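Local atomic coordinates of beta-N-acetylhexosaminidase (Streptomyces plicatus, PDB entry 1JAK), a protein that hydrolyses terminal N-acetylhexosamine residues from the non-reducing ends of glycans as a family 20 glycoside hydrolase, by substrate-assisted catalysis. Residues Gly96-Arg101 against Leu119-Gln124; Val176-Asp181 against Asp454-Asp459; Ala259-Ala262 against Leu267-Asp270; Gln352-Glu357 against Lys377-Glu382. All coordinates share one frame; numbering follows the deposited sequence.

Contact 1 of 4, residues Gly96-Arg101 against Leu119-Gln124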
loop_
_atom_site.group_PDB
_atom_site.type_symbol
_atom_site.label_atom_id
_atom_site.label_comp_id
_atom_site.label_asym_id
_atom_site.label_seq_id
_atom_site.Cartn_x
_atom_site.Cartn_y
_atom_site.Cartn_z
ATOM N N GLY A 96 14.697 15.363 -3.632
ATOM C CA GLY A 96 14.276 14.380 -4.615
ATOM C C GLY A 96 12.838 14.522 -5.079
ATOM O O GLY A 96 12.232 15.587 -4.952
ATOM N N ASP A 97 12.285 13.441 -5.619
ATOM C CA ASP A 97 10.918 13.461 -6.117
ATOM C C ASP A 97 9.869 13.321 -5.022
ATOM O O ASP A 97 8.711 13.673 -5.231
ATOM C CB ASP A 97 10.698 12.337 -7.134
ATOM C CG ASP A 97 11.599 12.453 -8.344
ATOM O OD1 ASP A 97 11.660 13.547 -8.940
ATOM O OD2 ASP A 97 12.238 11.442 -8.704
ATOM N N GLU A 98 10.272 12.827 -3.856
ATOM C CA GLU A 98 9.313 12.608 -2.776
ATOM C C GLU A 98 9.597 13.268 -1.437
ATOM O O GLU A 98 8.765 13.194 -0.530
ATOM C CB GLU A 98 9.160 11.107 -2.534
ATOM C CG GLU A 98 8.602 10.342 -3.710
ATOM C CD GLU A 98 8.323 8.903 -3.353
ATOM O OE1 GLU A 98 9.289 8.113 -3.247
ATOM O OE2 GLU A 98 7.135 8.571 -3.164
ATOM N N GLY A 99 10.761 13.895 -1.307
ATOM C CA GLY A 99 11.124 14.525 -0.053
ATOM C C GLY A 99 10.591 15.931 0.134
ATOM O O GLY A 99 9.955 16.494 -0.755
ATOM N N TYR A 100 10.863 16.501 1.303
ATOM C CA TYR A 100 10.404 17.846 1.634
ATOM C C TYR A 100 11.120 18.366 2.874
ATOM O O TYR A 100 11.818 17.631 3.573
ATOM C CB TYR A 100 8.905 17.828 1.955
ATOM C CG TYR A 100 8.608 17.009 3.198
ATOM C CD1 TYR A 100 8.507 15.619 3.126
ATOM C CD2 TYR A 100 8.549 17.608 4.459
ATOM C CE1 TYR A 100 8.366 14.848 4.271
ATOM C CE2 TYR A 100 8.408 16.842 5.616
ATOM C CZ TYR A 100 8.322 15.461 5.512
ATOM O OH TYR A 100 8.223 14.694 6.645
ATOM N N ARG A 101 10.928 19.653 3.136
ATOM C CA ARG A 101 11.461 20.278 4.334
ATOM C C ARG A 101 10.234 20.917 4.969
ATOM O O ARG A 101 9.369 21.438 4.260
ATOM C CB ARG A 101 12.493 21.371 4.021
ATOM C CG ARG A 101 13.024 22.024 5.298
ATOM C CD ARG A 101 14.174 23.003 5.071
ATOM N NE ARG A 101 13.736 24.290 4.536
ATOM C CZ ARG A 101 13.764 24.619 3.248
ATOM N NH1 ARG A 101 14.211 23.754 2.346
ATOM N NH2 ARG A 101 13.355 25.821 2.862
ATOM N N LEU A 119 5.300 17.750 -1.273
ATOM C CA LEU A 119 4.419 18.605 -0.485
ATOM C C LEU A 119 3.382 17.721 0.201
ATOM O O LEU A 119 3.056 17.917 1.371
ATOM C CB LEU A 119 3.703 19.614 -1.388
ATOM C CG LEU A 119 4.570 20.650 -2.107
ATOM C CD1 LEU A 119 3.686 21.550 -2.954
ATOM C CD2 LEU A 119 5.344 21.471 -1.085
ATOM N N PHE A 120 2.866 16.749 -0.543
ATOM C CA PHE A 120 1.858 15.828 -0.027
ATOM C C PHE A 120 2.403 15.062 1.177
ATOM O O PHE A 120 1.724 14.910 2.193
ATOM C CB PHE A 120 1.442 14.853 -1.131
ATOM C CG PHE A 120 0.242 14.020 -0.787
ATOM C CD1 PHE A 120 -1.043 14.547 -0.892
ATOM C CD2 PHE A 120 0.393 12.702 -0.363
ATOM C CE1 PHE A 120 -2.158 13.773 -0.583
ATOM C CE2 PHE A 120 -0.718 11.918 -0.049
ATOM C CZ PHE A 120 -1.996 12.454 -0.161
ATOM N N HIS A 121 3.633 14.576 1.064
ATOM C CA HIS A 121 4.250 13.847 2.163
ATOM C C HIS A 121 4.463 14.779 3.352
ATOM O O HIS A 121 4.321 14.367 4.503
ATOM C CB HIS A 121 5.565 13.229 1.692
ATOM C CG HIS A 121 5.380 12.157 0.663
ATOM N ND1 HIS A 121 6.351 11.827 -0.257
ATOM C CD2 HIS A 121 4.326 11.345 0.405
ATOM C CE1 HIS A 121 5.902 10.862 -1.041
ATOM N NE2 HIS A 121 4.675 10.551 -0.660
ATOM N N GLY A 122 4.791 16.039 3.074
ATOM C CA GLY A 122 4.980 16.997 4.152
ATOM C C GLY A 122 3.675 17.172 4.910
ATOM O O GLY A 122 3.661 17.337 6.132
ATOM N N VAL A 123 2.570 17.141 4.173
ATOM C CA VAL A 123 1.247 17.273 4.772
ATOM C C VAL A 123 0.971 16.091 5.699
ATOM O O VAL A 123 0.403 16.262 6.773
ATOM C CB VAL A 123 0.147 17.353 3.680
ATOM C CG1 VAL A 123 -1.233 17.115 4.291
ATOM C CG2 VAL A 123 0.183 18.727 3.018
ATOM N N GLN A 124 1.385 14.892 5.294
ATOM C CA GLN A 124 1.164 13.715 6.125
ATOM C C GLN A 124 1.904 13.853 7.456
ATOM O O GLN A 124 1.464 13.341 8.479
ATOM C CB GLN A 124 1.625 12.446 5.402
ATOM C CG GLN A 124 0.913 12.184 4.075
ATOM C CD GLN A 124 -0.602 12.272 4.187
ATOM O OE1 GLN A 124 -1.188 11.891 5.201
ATOM N NE2 GLN A 124 -1.245 12.765 3.134
#

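Contact 2 of 4, residues Val176-Asp181 against Asp454-Asp459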
loop_
_atom_site.group_PDB
_atom_site.type_symbol
_atom_site.label_atom_id
_atom_site.label_comp_id
_atom_site.label_asym_id
_atom_site.label_seq_id
_atom_site.Cartn_x
_atom_site.Cartn_y
_atom_site.Cartn_z
ATOM N N VAL A 176 -12.488 1.052 -1.148
ATOM C CA VAL A 176 -11.091 1.075 -1.563
ATOM C C VAL A 176 -10.541 2.485 -1.337
ATOM O O VAL A 176 -9.392 2.648 -0.930
ATOM C CB VAL A 176 -10.930 0.669 -3.043
ATOM C CG1 VAL A 176 -9.488 0.869 -3.493
ATOM C CG2 VAL A 176 -11.322 -0.793 -3.211
ATOM N N LYS A 177 -11.363 3.504 -1.589
ATOM C CA LYS A 177 -10.933 4.885 -1.368
ATOM C C LYS A 177 -10.626 5.066 0.114
ATOM O O LYS A 177 -9.677 5.759 0.484
ATOM C CB LYS A 177 -12.024 5.871 -1.794
ATOM C CG LYS A 177 -12.171 6.010 -3.293
ATOM C CD LYS A 177 -13.218 7.056 -3.644
ATOM C CE LYS A 177 -13.286 7.269 -5.149
ATOM N NZ LYS A 177 -14.324 8.276 -5.525
ATOM N N ARG A 178 -11.440 4.445 0.960
ATOM C CA ARG A 178 -11.235 4.519 2.398
ATOM C C ARG A 178 -9.888 3.896 2.765
ATOM O O ARG A 178 -9.129 4.467 3.548
ATOM C CB ARG A 178 -12.373 3.801 3.136
ATOM C CG ARG A 178 -12.101 3.544 4.614
ATOM C CD ARG A 178 -13.354 3.063 5.334
ATOM N NE ARG A 178 -13.050 2.348 6.572
ATOM C CZ ARG A 178 -13.948 2.060 7.511
ATOM N NH1 ARG A 178 -15.215 2.434 7.358
ATOM N NH2 ARG A 178 -13.587 1.387 8.597
ATOM N N TYR A 179 -9.579 2.735 2.191
ATOM C CA TYR A 179 -8.307 2.089 2.503
ATOM C C TYR A 179 -7.149 2.926 1.957
ATOM O O TYR A 179 -6.084 3.006 2.570
ATOM C CB TYR A 179 -8.254 0.671 1.928
ATOM C CG TYR A 179 -7.189 -0.173 2.591
ATOM C CD1 TYR A 179 -7.307 -0.544 3.932
ATOM C CD2 TYR A 179 -6.037 -0.549 1.904
ATOM C CE1 TYR A 179 -6.300 -1.264 4.575
ATOM C CE2 TYR A 179 -5.020 -1.272 2.539
ATOM C CZ TYR A 179 -5.162 -1.621 3.874
ATOM O OH TYR A 179 -4.163 -2.317 4.519
ATOM N N ILE A 180 -7.360 3.543 0.799
ATOM C CA ILE A 180 -6.341 4.399 0.203
ATOM C C ILE A 180 -6.011 5.516 1.191
ATOM O O ILE A 180 -4.843 5.835 1.417
ATOM C CB ILE A 180 -6.843 5.003 -1.135
ATOM C CG1 ILE A 180 -6.708 3.955 -2.243
ATOM C CG2 ILE A 180 -6.072 6.282 -1.476
ATOM C CD1 ILE A 180 -7.395 4.327 -3.542
ATOM N N ASP A 181 -7.038 6.106 1.795
ATOM C CA ASP A 181 -6.789 7.176 2.748
ATOM C C ASP A 181 -6.052 6.670 3.984
ATOM O O ASP A 181 -5.245 7.394 4.567
ATOM C CB ASP A 181 -8.100 7.873 3.120
ATOM C CG ASP A 181 -8.703 8.623 1.942
ATOM O OD1 ASP A 181 -7.923 9.124 1.105
ATOM O OD2 ASP A 181 -9.940 8.725 1.856
ATOM N N ASP A 454 -15.531 -6.634 5.897
ATOM C CA ASP A 454 -15.971 -5.247 6.002
ATOM C C ASP A 454 -14.811 -4.318 6.342
ATOM O O ASP A 454 -13.785 -4.755 6.868
ATOM C CB ASP A 454 -17.116 -5.098 7.014
ATOM C CG ASP A 454 -16.678 -5.315 8.438
ATOM O OD1 ASP A 454 -15.781 -4.581 8.904
ATOM O OD2 ASP A 454 -17.245 -6.216 9.095
ATOM N N PRO A 455 -14.952 -3.021 6.022
ATOM C CA PRO A 455 -13.916 -2.016 6.279
ATOM C C PRO A 455 -13.355 -1.977 7.695
ATOM O O PRO A 455 -12.163 -1.742 7.879
ATOM C CB PRO A 455 -14.604 -0.711 5.894
ATOM C CG PRO A 455 -15.488 -1.137 4.771
ATOM C CD PRO A 455 -16.089 -2.417 5.303
ATOM N N ASP A 456 -14.205 -2.196 8.694
ATOM C CA ASP A 456 -13.739 -2.173 10.076
ATOM C C ASP A 456 -12.801 -3.340 10.368
ATOM O O ASP A 456 -11.855 -3.206 11.146
ATOM C CB ASP A 456 -14.919 -2.198 11.050
ATOM C CG ASP A 456 -15.771 -0.943 10.968
ATOM O OD1 ASP A 456 -15.244 0.109 10.547
ATOM O OD2 ASP A 456 -16.962 -1.003 11.343
ATOM N N GLN A 457 -13.065 -4.488 9.752
ATOM C CA GLN A 457 -12.211 -5.654 9.953
ATOM C C GLN A 457 -10.869 -5.410 9.269
ATOM O O GLN A 457 -9.822 -5.843 9.759
ATOM C CB GLN A 457 -12.882 -6.911 9.395
ATOM C CG GLN A 457 -14.200 -7.236 10.085
ATOM C CD GLN A 457 -14.823 -8.520 9.585
ATOM O OE1 GLN A 457 -14.739 -8.839 8.402
ATOM N NE2 GLN A 457 -15.472 -9.255 10.484
ATOM N N LEU A 458 -10.895 -4.717 8.134
ATOM C CA LEU A 458 -9.652 -4.401 7.443
ATOM C C LEU A 458 -8.793 -3.546 8.375
ATOM O O LEU A 458 -7.590 -3.772 8.502
ATOM C CB LEU A 458 -9.921 -3.625 6.152
ATOM C CG LEU A 458 -10.687 -4.344 5.040
ATOM C CD1 LEU A 458 -10.800 -3.416 3.838
ATOM C CD2 LEU A 458 -9.968 -5.632 4.657
ATOM N N ASP A 459 -9.413 -2.567 9.032
ATOM C CA ASP A 459 -8.675 -1.694 9.946
ATOM C C ASP A 459 -8.041 -2.454 11.107
ATOM O O ASP A 459 -6.874 -2.237 11.439
ATOM C CB ASP A 459 -9.583 -0.598 10.533
ATOM C CG ASP A 459 -9.938 0.486 9.529
ATOM O OD1 ASP A 459 -9.142 0.739 8.600
ATOM O OD2 ASP A 459 -11.015 1.102 9.684
HETATM O O HOH W 1 -10.869 0.383 6.383
HETATM O O HOH W 2 -16.516 2.452 10.160
#

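Contact 3 of 4, residues Ala259-Ala262 against Leu267-Asp270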
loop_
_atom_site.group_PDB
_atom_site.type_symbol
_atom_site.label_atom_id
_atom_site.label_comp_id
_atom_site.label_asym_id
_atom_site.label_seq_id
_atom_site.Cartn_x
_atom_site.Cartn_y
_atom_site.Cartn_z
ATOM N N ALA A 259 -11.714 -18.293 -10.778
ATOM C CA ALA A 259 -12.800 -17.414 -11.211
ATOM C C ALA A 259 -12.872 -17.362 -12.735
ATOM O O ALA A 259 -13.959 -17.383 -13.312
ATOM C CB ALA A 259 -12.619 -16.013 -10.638
ATOM N N ALA A 260 -11.714 -17.304 -13.383
ATOM C CA ALA A 260 -11.669 -17.270 -14.842
ATOM C C ALA A 260 -12.046 -18.634 -15.408
ATOM O O ALA A 260 -12.836 -18.733 -16.351
ATOM C CB ALA A 260 -10.272 -16.878 -15.318
ATOM N N LEU A 261 -11.471 -19.683 -14.830
ATOM C CA LEU A 261 -11.730 -21.049 -15.277
ATOM C C LEU A 261 -13.201 -21.420 -15.168
ATOM O O LEU A 261 -13.733 -22.132 -16.019
ATOM C CB LEU A 261 -10.902 -22.041 -14.455
ATOM C CG LEU A 261 -9.381 -21.942 -14.601
ATOM C CD1 LEU A 261 -8.711 -22.826 -13.562
ATOM C CD2 LEU A 261 -8.972 -22.350 -16.010
ATOM N N ALA A 262 -13.855 -20.939 -14.115
ATOM C CA ALA A 262 -15.266 -21.233 -13.894
ATOM C C ALA A 262 -16.153 -20.493 -14.889
ATOM O O ALA A 262 -17.286 -20.900 -15.143
ATOM C CB ALA A 262 -15.661 -20.854 -12.468
ATOM N N LEU A 267 -11.034 -22.856 -21.164
ATOM C CA LEU A 267 -9.735 -22.588 -20.554
ATOM C C LEU A 267 -9.232 -23.751 -19.708
ATOM O O LEU A 267 -8.058 -23.801 -19.343
ATOM C CB LEU A 267 -9.817 -21.341 -19.670
ATOM C CG LEU A 267 -10.194 -20.029 -20.348
ATOM C CD1 LEU A 267 -10.325 -18.938 -19.295
ATOM C CD2 LEU A 267 -9.138 -19.667 -21.377
ATOM N N ASN A 268 -10.125 -24.682 -19.402
ATOM C CA ASN A 268 -9.784 -25.825 -18.562
ATOM C C ASN A 268 -9.183 -26.990 -19.328
ATOM O O ASN A 268 -9.608 -27.305 -20.436
ATOM C CB ASN A 268 -11.033 -26.271 -17.810
ATOM C CG ASN A 268 -11.578 -25.179 -16.915
ATOM O OD1 ASN A 268 -11.122 -25.007 -15.785
ATOM N ND2 ASN A 268 -12.542 -24.416 -17.425
ATOM N N CYS A 269 -8.189 -27.634 -18.726
ATOM C CA CYS A 269 -7.530 -28.755 -19.378
ATOM C C CYS A 269 -8.503 -29.852 -19.814
ATOM O O CYS A 269 -8.296 -30.486 -20.847
ATOM C CB CYS A 269 -6.462 -29.344 -18.464
ATOM S SG CYS A 269 -4.885 -28.429 -18.374
ATOM N N ASP A 270 -9.557 -30.080 -19.034
ATOM C CA ASP A 270 -10.534 -31.105 -19.392
ATOM C C ASP A 270 -11.760 -30.499 -20.075
ATOM O O ASP A 270 -12.760 -31.181 -20.310
ATOM C CB ASP A 270 -10.942 -31.917 -18.152
ATOM C CG ASP A 270 -11.623 -31.078 -17.092
ATOM O OD1 ASP A 270 -11.408 -29.848 -17.068
ATOM O OD2 ASP A 270 -12.364 -31.658 -16.268
#

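Contact 4 of 4, residues Gln352-Glu357 against Lys377-Glu382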
loop_
_atom_site.group_PDB
_atom_site.type_symbol
_atom_site.label_atom_id
_atom_site.label_comp_id
_atom_site.label_asym_id
_atom_site.label_seq_id
_atom_site.Cartn_x
_atom_site.Cartn_y
_atom_site.Cartn_z
ATOM N N GLN A 352 8.092 -16.665 -6.806
ATOM C CA GLN A 352 8.145 -17.957 -7.487
ATOM C C GLN A 352 8.639 -17.716 -8.916
ATOM O O GLN A 352 9.166 -18.621 -9.565
ATOM C CB GLN A 352 6.761 -18.610 -7.537
ATOM C CG GLN A 352 6.326 -19.288 -6.244
ATOM C CD GLN A 352 6.200 -18.321 -5.090
ATOM O OE1 GLN A 352 5.639 -17.237 -5.237
ATOM N NE2 GLN A 352 6.706 -18.714 -3.926
ATOM N N LEU A 353 8.460 -16.491 -9.405
ATOM C CA LEU A 353 8.896 -16.136 -10.755
ATOM C C LEU A 353 10.419 -16.220 -10.878
ATOM O O LEU A 353 10.950 -16.392 -11.979
ATOM C CB LEU A 353 8.423 -14.719 -11.117
ATOM C CG LEU A 353 8.755 -14.199 -12.524
ATOM C CD1 LEU A 353 8.123 -15.099 -13.577
ATOM C CD2 LEU A 353 8.237 -12.778 -12.679
ATOM N N ALA A 354 11.116 -16.103 -9.750
ATOM C CA ALA A 354 12.577 -16.173 -9.742
ATOM C C ALA A 354 13.046 -17.544 -10.210
ATOM O O ALA A 354 14.203 -17.721 -10.606
ATOM C CB ALA A 354 13.113 -15.883 -8.345
ATOM N N GLY A 355 12.144 -18.518 -10.155
ATOM C CA GLY A 355 12.485 -19.857 -10.599
ATOM C C GLY A 355 12.048 -20.092 -12.033
ATOM O O GLY A 355 12.135 -21.213 -12.535
ATOM N N ALA A 356 11.590 -19.036 -12.701
ATOM C CA ALA A 356 11.128 -19.147 -14.081
ATOM C C ALA A 356 11.724 -18.076 -14.993
ATOM O O ALA A 356 11.034 -17.516 -15.847
ATOM C CB ALA A 356 9.606 -19.087 -14.128
ATOM N N GLU A 357 13.005 -17.793 -14.790
ATOM C CA GLU A 357 13.745 -16.825 -15.595
ATOM C C GLU A 357 13.075 -15.464 -15.795
ATOM O O GLU A 357 12.493 -15.190 -16.849
ATOM C CB GLU A 357 14.061 -17.441 -16.961
ATOM C CG GLU A 357 14.917 -16.567 -17.858
ATOM C CD GLU A 357 15.266 -17.246 -19.167
ATOM O OE1 GLU A 357 14.342 -17.743 -19.847
ATOM O OE2 GLU A 357 16.465 -17.279 -19.520
ATOM N N LYS A 377 15.515 -19.280 -0.710
ATOM C CA LYS A 377 16.064 -17.952 -0.462
ATOM C C LYS A 377 17.162 -17.680 -1.483
ATOM O O LYS A 377 17.271 -16.578 -2.017
ATOM C CB LYS A 377 16.652 -17.857 0.946
ATOM C CG LYS A 377 15.644 -18.036 2.067
ATOM C CD LYS A 377 16.290 -17.801 3.423
ATOM C CE LYS A 377 15.299 -18.002 4.557
ATOM N NZ LYS A 377 15.918 -17.758 5.891
ATOM N N ALA A 378 17.969 -18.701 -1.752
ATOM C CA ALA A 378 19.072 -18.584 -2.699
ATOM C C ALA A 378 18.597 -18.251 -4.107
ATOM O O ALA A 378 19.201 -17.431 -4.801
ATOM C CB ALA A 378 19.876 -19.879 -2.716
ATOM N N GLU A 379 17.521 -18.898 -4.535
ATOM C CA GLU A 379 16.986 -18.658 -5.866
ATOM C C GLU A 379 16.601 -17.189 -6.035
ATOM O O GLU A 379 16.818 -16.599 -7.093
ATOM C CB GLU A 379 15.769 -19.546 -6.099
ATOM C CG GLU A 379 15.296 -19.584 -7.530
ATOM C CD GLU A 379 14.235 -20.640 -7.740
ATOM O OE1 GLU A 379 13.113 -20.462 -7.225
ATOM O OE2 GLU A 379 14.530 -21.654 -8.409
ATOM N N VAL A 380 16.032 -16.606 -4.988
ATOM C CA VAL A 380 15.624 -15.207 -5.038
ATOM C C VAL A 380 16.840 -14.284 -4.977
ATOM O O VAL A 380 16.908 -13.293 -5.706
ATOM C CB VAL A 380 14.652 -14.876 -3.887
ATOM C CG1 VAL A 380 14.245 -13.409 -3.947
ATOM C CG2 VAL A 380 13.418 -15.770 -3.993
ATOM N N ALA A 381 17.802 -14.615 -4.118
ATOM C CA ALA A 381 19.015 -13.809 -3.996
ATOM C C ALA A 381 19.772 -13.826 -5.320
ATOM O O ALA A 381 20.391 -12.829 -5.707
ATOM C CB ALA A 381 19.907 -14.353 -2.876
ATOM N N GLU A 382 19.717 -14.958 -6.015
ATOM C CA GLU A 382 20.401 -15.091 -7.296
ATOM C C GLU A 382 19.736 -14.192 -8.332
ATOM O O GLU A 382 20.414 -13.556 -9.141
ATOM C CB GLU A 382 20.376 -16.545 -7.770
ATOM C CG GLU A 382 21.496 -16.872 -8.750
ATOM C CD GLU A 382 22.863 -16.672 -8.126
ATOM O OE1 GLU A 382 23.170 -17.380 -7.143
ATOM O OE2 GLU A 382 23.625 -15.801 -8.604
HETATM O O HOH W 3 16.990 -17.050 -9.764
#

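Contact 1 of 4, residues Gly96-Arg101 against Leu119-Gln124
Tyr100 takes the cramped first torsion, with CG between its backbone N and carbonyl carbon (chi1 64°), and this lays its ring flat against the backbone of the helix that carries His121 and Gly122. His121 swings its own CG to the side opposite its carbonyl carbon, which aims the imidazole at the loop just before the strand. There His121 ND1 gives a nearly straight hydrogen bond of 2.8 Å to Glu98 O (173° at the hydrogen). The oxygen lies close to the plane of the imidazole and receives the N-H on a lone pair, so ND1 carries a proton and the bond helps set the rotation of the ring. The Glu98 side chain passes the same ring, OE2 lying 3.4 Å from His121 CE1, while its carboxylate is engaged by Arg160 in a salt bridge. Over one face of the Tyr100 ring sits Gly122 CA, 3.6 Å from the ring centroid and only 8° off the ring normal, a CH-pi contact. Glycine suits this place because a beta carbon would press tightly on Tyr100 CD2. Replacing Tyr100 by an alanine would probably leave a gap over Gly122 and deprive Thr125 OG1 of the phenol OH to which it is hydrogen-bonded. Many family 20 enzymes carry such an alpha/beta domain ahead of the catalytic barrel. Here the contact seats helix 116-129 against the start of strand 100-105, whose Tyr100 also meets Ile151 of strand 145-153 and Ala113 of strand 108-113, while Leu119 and Val123 face helix 55-72.

Contact 2 of 4, residues Val176-Asp181 against Asp454-Asp459
Arg178 joins Pro455, Asp456 and Asp459 across two helices of the catalytic alpha/beta barrel, whose short segments run nearly parallel, 10.9 Å apart at closest approach and crossing at -24°. The ionic part is a salt-bridge network on a single nitrogen. Arg178 NH2 reaches Asp459 OD2 at 2.8 Å, from above that carboxylate's plane, and Asp456 OD1 at 2.9 Å, on its anti side. Arginine suits the place because an extended chain (CG anti to the backbone N, chi1 167°) can span the gap between the helices. Asp459 OD2 also has Arg182 as a partner, and this shared carboxylate probably tempers the closeness of the two arginines.

The packing is by van der Waals contact: Pro455 CB lies over the centre of the guanidinium face, 3.3 Å from Arg178 CZ. This first turn, where proline's missing N-H costs no bond, is capped by Asp454, whose OD1 accepts from Gln457 N; a weak return bond from Asp454 N to Gln457 OE1 completes a capping box.

Two waters add bridges. One accepts from Arg178 NE and donates to Pro455 O and Asp459 OD1; a second accepts from Arg178 NH1 and donates to Asp456 OD1 at 2.7 Å.

Contact 3 of 4, residues Ala259-Ala262 against Leu267-Asp270
Asn268 ND2 is held by two backbone carbonyls, Leu261 O across the contact and Ala265 O just before the loop segment, and together they fix which way the amide faces. The bond from Asn268 ND2 to Leu261 O is 2.9 Å long and almost straight at the hydrogen (174°). The oxygen lies within the plane of the amide, whereas the donor is tilted by 29° from the carbonyl plane of Leu261. Asparagine suits the place: it is short, it is neutral, and its NH2 carries two hydrogens, enough for both carbonyls in a buried setting.

Through the ND2 bond, helix 258-263 of the catalytic barrel domain is tied, across a short connection, to the loop that follows it. The loop is held a second time one residue further on, where Cys269 forms a disulfide with Cys288. The oxygen end of the amide turns to the leucine side chain, where Asn268 OD1 lies 3.3 Å from Leu261 CB and 3.4 Å from Leu261 CD2.

Apolar contacts add to this. Leu267, with its CG anti to the carbonyl carbon (chi1 -61°), brings its CD1 to 4.5 Å from Ala260 CB, and Leu267 CB meets Leu261 CD2 at 3.9 Å. Small Ala260 admits this branched neighbour; Phe297 of helix 292-307 touches the side chains of both Ala260 and Leu267.

Contact 4 of 4, residues Gln352-Glu357 against Lys377-Glu382
Glu379 and Val380 of helix 374-385 meet Ala354 and Gly355, in a short 3-10 segment, and no direct hydrogen bond joins the two segments. Glu379 comes first in the sequence. Its CG stands anti to the backbone N (chi1 -169°) and the chain continues extended, which carries the carboxylate past Ala354 and over the neighbouring glycine. On the way Glu379 CG passes 3.8 Å from Ala354 O, and further along Glu379 CD lies 3.4 Å from Gly355 CA. Both carboxylate oxygens are near that same carbon, Glu379 OE1 and OE2 each 3.5 Å from Gly355 CA. Glycine suits the position because a beta carbon would clash with OE1. The backbone of Glu379 adds a polar link through one water, which donates to Glu379 O at 2.7 Å and to Ala354 O at 3.0 Å. A glutamate shortened to alanine would probably uncover the backbone of Gly355 and take away most of the side-chain contact on this flank. Val380 follows, with Ala354 CB 4.2 Å from its CA and 4.4 Å from its CG2. The small methyl of Ala354 allows the turn to approach the helix backbone closely, and the beta-branched valine gives it a compact apolar surface. In the catalytic alpha/beta barrel, the turn belongs to the loop leaving strand 346-350, where Gln352 bonds to Trp367 of the inhibitor pocket; Val380 also packs on Tyr366 of strand 363-366, and Leu353 on the other flank of the turn leans on Met333 and Gln337 of helix 326-342.

From the N terminus, contact 1 comes first and closes a short loop of two strands within the domain that precedes the barrel, joining its sheet to helix 116-129. Contact 2 then opens at helix 173-184 and closes only at helix 455-462, some 270 residues later, so it brings an early and a late helix of the catalytic barrel side by side. Contacts 3 and 4 both fall within that long span, one after the other, and none of the four cross. Contact 3 ties a helix to its own following loop, and contact 4 joins the loop after strand 346-350 to helix 374-385. Contacts 1 and 2 approach to about 6 Å between nearest atoms without touching.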